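Local coordinates for protein inositol monophosphatase (Zymomonas mobilis, PDB 4N81) that belongs to the inositol monophosphatase family and probably removes phosphate groups from small phosphorylated substrates with the help of magnesium, at residues L82-P87 with L206-F211. Sequence-based numbering, arbitrary orientation.
Sequences LWVLDP and LKFYDF
Val84 pushes both of its methyls against the short, weakly bonded helical turn at about 208-211. CG1 meets Tyr209 CA at 3.6 Å, and CG2 lies 3.7 Å from Phe208 CE2, the valine and the phenylalanine crossing at about a right angle. This is the family's metal-site corner: the strand runs into the DPIDGT metal-binding motif, which opens with Asp86, and stands beside the turn that carries the family's WD motif, here Tyr209-Asp210. Val84 CG1 is anti to the backbone N (chi1 -180°), which leaves CG2 beside that N and turned to the phenylalanine ring. Phe68 packs edge-to-face on the rings of both Phe208 and Tyr209. Cutting Val84 back to an alanine would probably open a gap beside Tyr209 CA and take from the Phe208 ring one of the groups it packs on.

One step along, Leu85 O comes 3.3 Å from Tyr209 CD1, at a slant to the ring. Asp86 then rests its CB 3.6 Å from Tyr209 O and reaches on to Asp210 and Asp89, all three predicted ligands of a catalytic magnesium, a clustering of carboxylates consistent with such a site. Asp210 is steadied by Lys207 N, which bonds to Asp210 OD2 (2.9 Å) from above the carboxylate plane. A sulfate, probably from the crystallisation liquor, lies close to Asp86. Asp210 OD1 stops 3.2 Å from Asp86 OD2, the two carboxylates turned 44° apart.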
loop_
_atom_site.group_PDB
_atom_site.type_symbol
_atom_site.label_atom_id
_atom_site.label_comp_id
_atom_site.label_asym_id
_atom_site.label_seq_id
_atom_site.Cartn_x
_atom_site.Cartn_y
_atom_site.Cartn_z
ATOM N N LEU A 82 1.712 31.187 4.091
ATOM C CA LEU A 82 1.544 30.255 5.211
ATOM C C LEU A 82 2.232 28.943 4.872
ATOM O O LEU A 82 2.025 28.406 3.770
ATOM C CB LEU A 82 0.058 29.898 5.404
ATOM C CG LEU A 82 -0.954 30.990 5.756
ATOM C CD1 LEU A 82 -2.342 30.361 5.904
ATOM C CD2 LEU A 82 -0.535 31.670 7.034
ATOM N N TRP A 83 2.945 28.372 5.833
ATOM C CA TRP A 83 3.449 27.009 5.683
ATOM C C TRP A 83 2.453 25.989 6.257
ATOM O O TRP A 83 1.889 26.208 7.340
ATOM C CB TRP A 83 4.787 26.886 6.414
ATOM C CG TRP A 83 5.859 27.700 5.735
ATOM C CD1 TRP A 83 6.148 29.007 5.932
ATOM C CD2 TRP A 83 6.734 27.236 4.696
ATOM N NE1 TRP A 83 7.178 29.404 5.088
ATOM C CE2 TRP A 83 7.554 28.326 4.323
ATOM C CE3 TRP A 83 6.899 26.007 4.044
ATOM C CZ2 TRP A 83 8.528 28.219 3.335
ATOM C CZ3 TRP A 83 7.867 25.901 3.067
ATOM C CH2 TRP A 83 8.669 27.005 2.718
ATOM N N VAL A 84 2.260 24.875 5.546
ATOM C CA VAL A 84 1.329 23.853 5.979
ATOM C C VAL A 84 2.156 22.586 6.120
ATOM O O VAL A 84 2.782 22.185 5.159
ATOM C CB VAL A 84 0.219 23.649 4.915
ATOM C CG1 VAL A 84 -0.798 22.572 5.352
ATOM C CG2 VAL A 84 -0.527 24.960 4.658
ATOM N N LEU A 85 2.197 21.996 7.323
ATOM C CA LEU A 85 3.008 20.800 7.587
ATOM C C LEU A 85 2.129 19.617 7.987
ATOM O O LEU A 85 1.213 19.769 8.793
ATOM C CB LEU A 85 3.963 21.077 8.744
ATOM C CG LEU A 85 4.740 22.395 8.608
ATOM C CD1 LEU A 85 5.611 22.636 9.815
ATOM C CD2 LEU A 85 5.573 22.425 7.344
ATOM N N ASP A 86 2.382 18.452 7.409
ATOM C CA ASP A 86 1.824 17.220 7.924
ATOM C C ASP A 86 2.982 16.214 8.059
ATOM O O ASP A 86 3.389 15.613 7.047
ATOM C CB ASP A 86 0.740 16.659 6.988
ATOM C CG ASP A 86 -0.127 15.592 7.690
ATOM O OD1 ASP A 86 0.065 15.411 8.916
ATOM O OD2 ASP A 86 -0.993 14.964 7.035
ATOM N N PRO A 87 3.553 16.054 9.271
ATOM C CA PRO A 87 4.754 15.190 9.350
ATOM C C PRO A 87 4.521 13.763 8.838
ATOM O O PRO A 87 5.384 13.187 8.189
ATOM C CB PRO A 87 5.003 15.111 10.874
ATOM C CG PRO A 87 4.515 16.514 11.378
ATOM C CD PRO A 87 3.284 16.795 10.534
ATOM N N LEU A 206 -10.793 15.207 3.723
ATOM C CA LEU A 206 -9.402 15.645 3.992
ATOM C C LEU A 206 -9.339 17.024 4.691
ATOM O O LEU A 206 -10.256 17.869 4.516
ATOM C CB LEU A 206 -8.614 15.758 2.663
ATOM C CG LEU A 206 -8.051 14.440 2.108
ATOM C CD1 LEU A 206 -9.036 13.379 1.927
ATOM C CD2 LEU A 206 -7.370 14.748 0.770
ATOM N N LYS A 207 -8.287 17.230 5.497
ATOM C CA LYS A 207 -7.956 18.533 6.092
ATOM C C LYS A 207 -6.995 19.241 5.153
ATOM O O LYS A 207 -6.396 18.576 4.346
ATOM C CB LYS A 207 -7.280 18.315 7.460
ATOM C CG LYS A 207 -8.156 17.474 8.388
ATOM C CD LYS A 207 -9.454 18.193 8.687
ATOM C CE LYS A 207 -10.410 17.344 9.598
ATOM N NZ LYS A 207 -11.324 16.410 8.835
ATOM N N PHE A 208 -6.802 20.559 5.292
ATOM C CA PHE A 208 -5.910 21.276 4.373
ATOM C C PHE A 208 -4.463 20.724 4.457
ATOM O O PHE A 208 -3.737 20.671 3.443
ATOM C CB PHE A 208 -5.925 22.796 4.682
ATOM C CG PHE A 208 -5.213 23.658 3.636
ATOM C CD1 PHE A 208 -5.399 23.442 2.278
ATOM C CD2 PHE A 208 -4.408 24.719 4.026
ATOM C CE1 PHE A 208 -4.756 24.249 1.306
ATOM C CE2 PHE A 208 -3.777 25.569 3.071
ATOM C CZ PHE A 208 -3.946 25.326 1.709
ATOM N N TYR A 209 -4.074 20.246 5.638
ATOM C CA TYR A 209 -2.753 19.649 5.845
ATOM C C TYR A 209 -2.588 18.451 4.917
ATOM O O TYR A 209 -1.461 18.092 4.570
ATOM C CB TYR A 209 -2.643 19.013 7.274
ATOM C CG TYR A 209 -2.956 19.919 8.404
ATOM C CD1 TYR A 209 -1.957 20.756 8.944
ATOM C CD2 TYR A 209 -4.220 19.956 8.954
ATOM C CE1 TYR A 209 -2.215 21.609 10.009
ATOM C CE2 TYR A 209 -4.503 20.811 10.013
ATOM C CZ TYR A 209 -3.499 21.639 10.547
ATOM O OH TYR A 209 -3.795 22.480 11.622
ATOM N N ASP A 210 -3.686 17.794 4.596
ATOM C CA ASP A 210 -3.588 16.581 3.784
ATOM C C ASP A 210 -3.501 16.821 2.266
ATOM O O ASP A 210 -3.104 15.900 1.572
ATOM C CB ASP A 210 -4.816 15.682 3.990
ATOM C CG ASP A 210 -5.066 15.310 5.478
ATOM O OD1 ASP A 210 -4.086 15.096 6.226
ATOM O OD2 ASP A 210 -6.263 15.247 5.859
ATOM N N PHE A 211 -3.865 18.008 1.751
ATOM C CA PHE A 211 -3.866 18.212 0.286
ATOM C C PHE A 211 -3.116 19.430 -0.243
ATOM O O PHE A 211 -2.810 19.526 -1.474
ATOM C CB PHE A 211 -5.304 18.143 -0.325
ATOM C CG PHE A 211 -6.248 19.203 0.191
ATOM C CD1 PHE A 211 -6.275 20.474 -0.380
ATOM C CD2 PHE A 211 -7.118 18.928 1.236
ATOM C CE1 PHE A 211 -7.179 21.457 0.069
ATOM C CE2 PHE A 211 -8.004 19.893 1.699
ATOM C CZ PHE A 211 -8.046 21.163 1.116
#